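Local coordinates for TraM protein (Plasmid R64, PDB 3WZ3), which probably forms part of the inner-membrane complex of a plasmid-encoded type IVB secretion system, of which this is the periplasmic domain, at residues L36-Y48 / L125-S137. Residues are numbered along the deposited sequence; the frame is centred on the assembly and turned at random.
Sequences LSPRFSDEGFAGY and LKPSGMEIRQMIS. With SO4 (sulfate ion), chain B.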
ATOM      1  N   LEU A  36       2.787  -9.707   0.039  1.00  9.15           N
ATOM      2  CA  LEU A  36       1.776  -8.682   0.322  1.00  9.57           C
ATOM      3  C   LEU A  36       0.456  -8.950  -0.396  1.00  7.34           C
ATOM      4  O   LEU A  36      -0.575  -8.330  -0.108  1.00  6.66           O
ATOM      5  CB  LEU A  36       2.298  -7.314  -0.119  1.00 15.67           C
ATOM      6  CG  LEU A  36       2.260  -6.170   0.903  1.00 23.73           C
ATOM      7  CD1 LEU A  36       2.402  -4.846   0.204  1.00 17.60           C
ATOM      8  CD2 LEU A  36       0.986  -6.194   1.732  1.00 21.88           C
ATOM      9  N   SER A  37       0.465  -9.874  -1.348  1.00  6.89           N
ATOM     10  CA  SER A  37      -0.718 -10.139  -2.164  0.50  6.57           C
ATOM     11  C   SER A  37      -2.011 -10.388  -1.361  1.00  7.68           C
ATOM     12  O   SER A  37      -3.092  -9.981  -1.777  1.00  5.46           O
ATOM     13  CB  SER A  37      -0.432 -11.299  -3.131  0.50  7.70           C
ATOM     14  OG  SER A  37      -1.475 -11.450  -4.081  0.50 11.58           O
ATOM     15  N   PRO A  38      -1.908 -11.081  -0.194  1.00  6.27           N
ATOM     16  CA  PRO A  38      -3.159 -11.332   0.542  1.00  6.57           C
ATOM     17  C   PRO A  38      -3.870 -10.062   1.002  1.00  5.63           C
ATOM     18  O   PRO A  38      -5.078 -10.105   1.324  1.00  6.50           O
ATOM     19  CB  PRO A  38      -2.698 -12.125   1.767  1.00  9.98           C
ATOM     20  CG  PRO A  38      -1.434 -12.814   1.305  1.00  8.15           C
ATOM     21  CD  PRO A  38      -0.764 -11.810   0.392  1.00  7.39           C
ATOM     22  N   ARG A  39      -3.163  -8.939   1.043  1.00  5.27           N
ATOM     23  CA  ARG A  39      -3.770  -7.686   1.516  1.00  5.34           C
ATOM     24  C   ARG A  39      -4.550  -6.983   0.411  1.00  5.17           C
ATOM     25  O   ARG A  39      -5.199  -5.962   0.665  1.00  5.06           O
ATOM     26  CB  ARG A  39      -2.704  -6.730   2.066  1.00  6.72           C
ATOM     27  CG  ARG A  39      -1.932  -7.286   3.244  1.00 12.39           C
ATOM     28  CD  ARG A  39      -2.835  -7.381   4.451  1.00 17.07           C
ATOM     29  NE  ARG A  39      -2.170  -7.893   5.647  1.00 23.01           N
ATOM     30  CZ  ARG A  39      -2.537  -8.998   6.289  1.00 26.58           C
ATOM     31  NH1 ARG A  39      -1.869  -9.385   7.372  1.00 33.39           N
ATOM     32  NH2 ARG A  39      -3.572  -9.719   5.852  1.00 15.08           N
ATOM     33  N   PHE A  40      -4.513  -7.516  -0.809  1.00  4.84           N
ATOM     34  CA  PHE A  40      -5.077  -6.827  -1.985  1.00  4.89           C
ATOM     35  C   PHE A  40      -5.989  -7.740  -2.786  1.00  5.70           C
ATOM     36  O   PHE A  40      -5.757  -8.952  -2.814  1.00  6.83           O
ATOM     37  CB  PHE A  40      -3.948  -6.418  -2.951  1.00  5.51           C
ATOM     38  CG  PHE A  40      -3.060  -5.297  -2.466  1.00  3.62           C
ATOM     39  CD1 PHE A  40      -1.979  -5.539  -1.633  1.00  6.60           C
ATOM     40  CD2 PHE A  40      -3.303  -3.993  -2.893  1.00  5.64           C
ATOM     41  CE1 PHE A  40      -1.165  -4.494  -1.237  1.00  7.79           C
ATOM     42  CE2 PHE A  40      -2.490  -2.950  -2.503  1.00  6.79           C
ATOM     43  CZ  PHE A  40      -1.434  -3.190  -1.672  1.00  8.41           C
ATOM     44  N   SER A  41      -7.001  -7.183  -3.461  1.00  4.47           N
ATOM     45  CA  SER A  41      -7.566  -7.891  -4.601  1.00  5.25           C
ATOM     46  C   SER A  41      -6.565  -7.749  -5.751  1.00  5.86           C
ATOM     47  O   SER A  41      -5.668  -6.905  -5.708  1.00  5.13           O
ATOM     48  CB  SER A  41      -8.896  -7.269  -5.029  1.00  6.05           C
ATOM     49  OG  SER A  41      -8.684  -5.980  -5.599  1.00  5.63           O
ATOM     50  N   ASP A  42      -6.744  -8.513  -6.823  1.00  7.22           N
ATOM     51  CA  ASP A  42      -5.781  -8.404  -7.914  1.00  7.39           C
ATOM     52  C   ASP A  42      -5.846  -7.034  -8.604  1.00  6.49           C
ATOM     53  O   ASP A  42      -4.820  -6.501  -9.033  1.00  6.34           O
ATOM     54  CB  ASP A  42      -5.940  -9.578  -8.891  1.00  9.28           C
ATOM     55  CG  ASP A  42      -5.423 -10.895  -8.305  1.00 11.64           C
ATOM     56  OD1 ASP A  42      -4.810 -10.878  -7.216  1.00 13.79           O
ATOM     57  OD2 ASP A  42      -5.628 -11.960  -8.922  1.00 21.70           O
ATOM     58  N   GLU A  43      -7.038  -6.437  -8.696  1.00  7.26           N
ATOM     59  CA  GLU A  43      -7.129  -5.062  -9.195  1.00  9.22           C
ATOM     60  C   GLU A  43      -6.446  -4.063  -8.256  1.00  6.78           C
ATOM     61  O   GLU A  43      -5.817  -3.094  -8.709  1.00  8.30           O
ATOM     62  CB  GLU A  43      -8.577  -4.637  -9.405  1.00 12.84           C
ATOM     63  CG  GLU A  43      -8.683  -3.330 -10.169  1.00 19.45           C
ATOM     64  CD  GLU A  43      -8.355  -3.490 -11.649  1.00 27.60           C
ATOM     65  OE1 GLU A  43      -8.353  -4.640 -12.126  1.00 24.94           O
ATOM     66  OE2 GLU A  43      -8.113  -2.467 -12.339  1.00 29.46           O
ATOM     67  N   GLY A  44      -6.550  -4.286  -6.954  1.00  4.89           N
ATOM     68  CA  GLY A  44      -5.879  -3.438  -5.995  1.00  7.32           C
ATOM     69  C   GLY A  44      -4.370  -3.537  -6.160  1.00  6.59           C
ATOM     70  O   GLY A  44      -3.649  -2.536  -6.127  1.00  6.79           O
ATOM     71  N   PHE A  45      -3.890  -4.766  -6.341  1.00  5.33           N
ATOM     72  CA  PHE A  45      -2.460  -5.003  -6.463  1.00  4.92           C
ATOM     73  C   PHE A  45      -1.903  -4.296  -7.711  1.00  4.52           C
ATOM     74  O   PHE A  45      -0.773  -3.815  -7.702  1.00  5.05           O
ATOM     75  CB  PHE A  45      -2.209  -6.519  -6.499  1.00  4.83           C
ATOM     76  CG  PHE A  45      -0.807  -6.932  -6.122  1.00  6.73           C
ATOM     77  CD1 PHE A  45      -0.427  -7.058  -4.793  1.00  6.84           C
ATOM     78  CD2 PHE A  45       0.115  -7.245  -7.110  1.00  9.23           C
ATOM     79  CE1 PHE A  45       0.876  -7.469  -4.459  1.00  9.54           C
ATOM     80  CE2 PHE A  45       1.404  -7.645  -6.776  1.00 10.36           C
ATOM     81  CZ  PHE A  45       1.778  -7.761  -5.457  1.00  8.79           C
ATOM     82  N   ALA A  46      -2.699  -4.225  -8.769  1.00  5.39           N
ATOM     83  CA  ALA A  46      -2.283  -3.479  -9.951  1.00  6.96           C
ATOM     84  C   ALA A  46      -1.985  -2.025  -9.636  1.00  6.51           C
ATOM     85  O   ALA A  46      -1.074  -1.435 -10.237  1.00  6.93           O
ATOM     86  CB  ALA A  46      -3.348  -3.571 -11.031  1.00  6.73           C
ATOM     87  N   GLY A  47      -2.734  -1.420  -8.715  1.00  5.85           N
ATOM     88  CA  GLY A  47      -2.459  -0.049  -8.322  1.00  5.68           C
ATOM     89  C   GLY A  47      -1.142   0.090  -7.578  1.00  6.61           C
ATOM     90  O   GLY A  47      -0.446   1.100  -7.729  1.00  7.13           O
ATOM     91  N   TYR A  48      -0.796  -0.907  -6.775  1.00  6.25           N
ATOM     92  CA  TYR A  48       0.518  -0.944  -6.124  1.00  5.43           C
ATOM     93  C   TYR A  48       1.632  -1.067  -7.179  1.00  6.57           C
ATOM     94  O   TYR A  48       2.616  -0.344  -7.131  1.00  5.51           O
ATOM     95  CB  TYR A  48       0.537  -2.122  -5.142  1.00  4.57           C
ATOM     96  CG  TYR A  48       1.850  -2.456  -4.473  1.00  7.24           C
ATOM     97  CD1 TYR A  48       2.659  -1.464  -3.943  1.00  6.66           C
ATOM     98  CD2 TYR A  48       2.221  -3.777  -4.281  1.00 10.93           C
ATOM     99  CE1 TYR A  48       3.839  -1.775  -3.295  1.00  7.46           C
ATOM    100  CE2 TYR A  48       3.414  -4.105  -3.623  1.00 14.27           C
ATOM    101  CZ  TYR A  48       4.210  -3.086  -3.141  1.00 10.19           C
ATOM    102  OH  TYR A  48       5.387  -3.388  -2.485  1.00 12.21           O
ATOM    103  N   LEU A 125     -12.439 -17.016   3.411  1.00  9.64           N
ATOM    104  CA  LEU A 125     -11.479 -16.890   2.319  1.00  9.60           C
ATOM    105  C   LEU A 125     -10.187 -16.196   2.769  1.00 12.31           C
ATOM    106  O   LEU A 125      -9.085 -16.676   2.511  1.00 15.19           O
ATOM    107  CB  LEU A 125     -12.124 -16.110   1.176  1.00 14.33           C
ATOM    108  CG  LEU A 125     -12.472 -16.788  -0.150  1.00 31.28           C
ATOM    109  CD1 LEU A 125     -12.823 -18.258   0.010  1.00 21.64           C
ATOM    110  CD2 LEU A 125     -13.595 -16.024  -0.850  1.00 24.43           C
ATOM    111  N   LYS A 126     -10.333 -15.053   3.437  1.00  9.48           N
ATOM    112  CA  LYS A 126      -9.216 -14.343   4.025  1.00  9.55           C
ATOM    113  C   LYS A 126      -9.566 -13.998   5.465  1.00  8.47           C
ATOM    114  O   LYS A 126     -10.519 -13.249   5.713  1.00  8.07           O
ATOM    115  CB  LYS A 126      -8.937 -13.043   3.263  1.00  8.45           C
ATOM    116  CG  LYS A 126      -8.426 -13.234   1.863  1.00  7.66           C
ATOM    117  CD  LYS A 126      -8.005 -11.889   1.266  1.00  7.20           C
ATOM    118  CE  LYS A 126      -7.423 -12.110  -0.122  1.00  6.87           C
ATOM    119  NZ  LYS A 126      -6.970 -10.832  -0.752  1.00  7.13           N
ATOM    120  N   PRO A 127      -8.821 -14.548   6.426  1.00  8.62           N
ATOM    121  CA  PRO A 127      -9.236 -14.377   7.821  1.00  8.46           C
ATOM    122  C   PRO A 127      -9.250 -12.927   8.304  1.00  9.66           C
ATOM    123  O   PRO A 127      -9.935 -12.643   9.286  1.00 10.77           O
ATOM    124  CB  PRO A 127      -8.227 -15.239   8.602  1.00 11.31           C
ATOM    125  CG  PRO A 127      -7.039 -15.312   7.694  1.00 11.08           C
ATOM    126  CD  PRO A 127      -7.590 -15.371   6.316  1.00  9.76           C
ATOM    127  N   SER A 128      -8.524 -12.030   7.628  1.00  7.53           N
ATOM    128  CA  SER A 128      -8.603 -10.604   7.959  1.00  8.11           C
ATOM    129  C   SER A 128      -9.981 -10.042   7.662  1.00  7.98           C
ATOM    130  O   SER A 128     -10.349  -9.013   8.212  1.00  7.36           O
ATOM    131  CB  SER A 128      -7.605  -9.791   7.121  1.00  7.44           C
ATOM    132  OG  SER A 128      -7.982  -9.810   5.770  1.00  9.36           O
ATOM    133  N   GLY A 129     -10.706 -10.693   6.759  1.00  6.12           N
ATOM    134  CA  GLY A 129     -11.977 -10.182   6.277  1.00  5.94           C
ATOM    135  C   GLY A 129     -11.896  -8.918   5.445  1.00  5.24           C
ATOM    136  O   GLY A 129     -12.925  -8.264   5.225  1.00  6.08           O
HETATM  137  N   MSE A 130     -10.700  -8.564   4.975  1.00  4.65           N
HETATM  138  CA  MSE A 130     -10.543  -7.327   4.214  1.00  6.24           C
HETATM  139  C   MSE A 130      -9.502  -7.477   3.120  1.00  5.02           C
HETATM  140  O   MSE A 130      -8.591  -8.310   3.222  1.00  5.17           O
HETATM  141  CB  MSE A 130     -10.086  -6.206   5.147  1.00  6.61           C
HETATM  142  CG  MSE A 130     -11.187  -5.740   6.096  1.00  7.33           C
HETATM  143 SE   MSE A 130     -10.618  -4.301   7.314  1.00 12.76          SE
HETATM  144  CE  MSE A 130      -9.620  -5.381   8.577  1.00 11.11           C
ATOM    145  N   GLU A 131      -9.603  -6.623   2.108  1.00  4.96           N
ATOM    146  CA  GLU A 131      -8.543  -6.496   1.109  1.00  4.08           C
ATOM    147  C   GLU A 131      -8.644  -5.139   0.438  1.00  5.62           C
ATOM    148  O   GLU A 131      -9.731  -4.549   0.339  1.00  5.60           O
ATOM    149  CB  GLU A 131      -8.629  -7.623   0.069  1.00  6.38           C
ATOM    150  CG  GLU A 131      -9.782  -7.484  -0.869  1.00  5.86           C
ATOM    151  CD  GLU A 131     -10.031  -8.712  -1.727  1.00  7.50           C
ATOM    152  OE1 GLU A 131      -9.243  -9.688  -1.644  1.00 10.19           O
ATOM    153  OE2 GLU A 131     -11.020  -8.707  -2.497  1.00  9.89           O
ATOM    154  N   ILE A 132      -7.513  -4.631  -0.026  1.00  4.41           N
ATOM    155  CA  ILE A 132      -7.479  -3.375  -0.752  1.00  4.26           C
ATOM    156  C   ILE A 132      -7.875  -3.603  -2.204  1.00  4.41           C
ATOM    157  O   ILE A 132      -7.190  -4.329  -2.939  1.00  4.27           O
ATOM    158  CB  ILE A 132      -6.057  -2.793  -0.696  1.00  3.91           C
ATOM    159  CG1 ILE A 132      -5.703  -2.440   0.755  1.00  5.72           C
ATOM    160  CG2 ILE A 132      -5.951  -1.590  -1.629  1.00  4.78           C
ATOM    161  CD1 ILE A 132      -4.217  -2.100   0.971  1.00  7.98           C
ATOM    162  N   ARG A 133      -8.964  -2.975  -2.635  1.00  6.60           N
ATOM    163  CA  ARG A 133      -9.415  -3.139  -4.016  1.00  5.38           C
ATOM    164  C   ARG A 133      -8.980  -2.032  -4.950  1.00  6.11           C
ATOM    165  O   ARG A 133      -9.085  -2.183  -6.170  1.00  7.04           O
ATOM    166  CB  ARG A 133     -10.930  -3.296  -4.103  1.00  8.29           C
ATOM    167  CG  ARG A 133     -11.671  -2.107  -3.557  1.00  9.56           C
ATOM    168  CD  ARG A 133     -13.170  -2.172  -3.884  1.00 13.40           C
ATOM    169  NE  ARG A 133     -13.449  -1.816  -5.262  1.00 17.68           N
ATOM    170  CZ  ARG A 133     -13.998  -2.641  -6.148  1.00 23.19           C
ATOM    171  NH1 ARG A 133     -14.329  -3.879  -5.792  1.00 20.73           N
ATOM    172  NH2 ARG A 133     -14.208  -2.232  -7.394  1.00 28.07           N
ATOM    173  N   GLN A 134      -8.469  -0.936  -4.391  1.00  5.08           N
ATOM    174  CA  GLN A 134      -7.959   0.171  -5.200  1.00  4.79           C
ATOM    175  C   GLN A 134      -6.909   0.934  -4.431  1.00  6.74           C
ATOM    176  O   GLN A 134      -7.090   1.200  -3.248  1.00  5.13           O
ATOM    177  CB  GLN A 134      -9.081   1.127  -5.622  1.00  7.22           C
ATOM    178  CG  GLN A 134      -8.609   2.143  -6.675  1.00  8.49           C
ATOM    179  CD  GLN A 134      -9.735   2.944  -7.271  1.00 13.12           C
ATOM    180  OE1 GLN A 134      -9.892   3.006  -8.493  1.00 19.56           O
ATOM    181  NE2 GLN A 134     -10.512   3.577  -6.426  1.00 10.35           N
HETATM  182  N   MSE A 135      -5.807   1.260  -5.109  1.00  5.94           N
HETATM  183  CA  MSE A 135      -4.706   2.045  -4.541  1.00  6.26           C
HETATM  184  C   MSE A 135      -4.318   3.100  -5.559  1.00  7.91           C
HETATM  185  O   MSE A 135      -4.049   2.774  -6.726  1.00  8.84           O
HETATM  186  CB  MSE A 135      -3.487   1.178  -4.242  1.00  7.25           C
HETATM  187  CG  MSE A 135      -2.302   1.982  -3.764  1.00  8.63           C
HETATM  188 SE   MSE A 135      -0.811   0.859  -3.120  1.00 18.04          SE
HETATM  189  CE  MSE A 135      -1.334   0.584  -1.275  1.00 15.77           C
ATOM    190  N   ILE A 136      -4.331   4.358  -5.134  1.00  8.66           N
ATOM    191  CA  ILE A 136      -4.024   5.477  -6.024  1.00  9.19           C
ATOM    192  C   ILE A 136      -3.032   6.381  -5.329  1.00  9.84           C
ATOM    193  O   ILE A 136      -3.290   6.859  -4.226  1.00 10.55           O
ATOM    194  CB  ILE A 136      -5.255   6.331  -6.323  1.00 10.15           C
ATOM    195  CG1 ILE A 136      -6.339   5.502  -7.018  1.00 10.91           C
ATOM    196  CG2 ILE A 136      -4.863   7.540  -7.182  1.00 11.39           C
ATOM    197  CD1 ILE A 136      -7.701   6.164  -7.026  1.00 15.09           C
ATOM    198  N   SER A 137      -1.888   6.603  -5.961  1.00 12.40           N
ATOM    199  CA  SER A 137      -0.871   7.495  -5.441  1.00 16.28           C
ATOM    200  C   SER A 137      -1.072   8.879  -6.024  1.00 18.51           C
ATOM    201  O   SER A 137      -1.239   9.041  -7.237  1.00 27.08           O
ATOM    202  CB  SER A 137       0.532   6.985  -5.827  1.00 17.29           C
ATOM    203  OG  SER A 137       1.558   7.869  -5.363  1.00 17.63           O
TER
HETATM  204  S   SO4 B 301      -2.877 -14.688  -2.189  1.00 11.59           S
HETATM  205  O1  SO4 B 301      -3.980 -14.213  -1.373  1.00 15.58           O
HETATM  206  O2  SO4 B 301      -2.497 -13.634  -3.114  1.00 13.35           O
HETATM  207  O3  SO4 B 301      -1.667 -14.940  -1.410  1.00 18.56           O
HETATM  208  O4  SO4 B 301      -3.312 -15.888  -2.907  1.00 14.52           O
HETATM  209  O   HOH W   1      -5.835  -9.827   3.998  1.00 10.95           O
HETATM  210  O   HOH W   2      -5.747  -0.192  -7.724  1.00  9.10           O
HETATM  211  O   HOH W   3      -1.513   3.189  -9.039  1.00 21.27           O
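Phe40 and Ile132 form a single beta bridge: Ile132 N donates to Arg39 O (2.8 Å, 171°), and Ser41 N returns a bond to Ile132 O at 2.9 Å. Packing is tightest here. With CG beside the backbone N (chi1 -71°), the Phe40 ring runs alongside the Ile132 side chain; Ile132 CD1 lies over one ring face, 4.2 Å from the centroid, a CH-pi contact, while selenomethionine Met135 brings CE to the ring edge, 3.8 Å from Phe40 CZ. Met135 SE rests against Tyr48 CB. Ser41 OG N-caps helix 42-54 by accepting from Gly44 N, and Gly44 CA, lacking a side chain, can approach Ile132 O to 3.4 Å in a nearly straight CA-H...O contact (170°).

Beyond the bridge both ends are more open to solvent: Pro38 and Glu43 are exposed, Arg39 partly so, and waters span the segments. At the Pro38 end Lys126, extended beyond CG, reaches Pro38 O with NZ (2.9 Å) from above the carbonyl plane, and NZ also salt-bridges Glu131 OE1 (2.7 Å); one water links Pro38 O, Arg39 NH2 and Ser128 OG. At the Glu43 end another joins Glu43 O to Met135 N.

Ile132 and Met135 touch Ile116 of strand 110-120 and, through Ala17 and Leu18, helix 7-22. The bridge docks the start of helix 42-54 onto edge strand 130-139 of the antiparallel sheet, consistent with its family's NTF2-like clan.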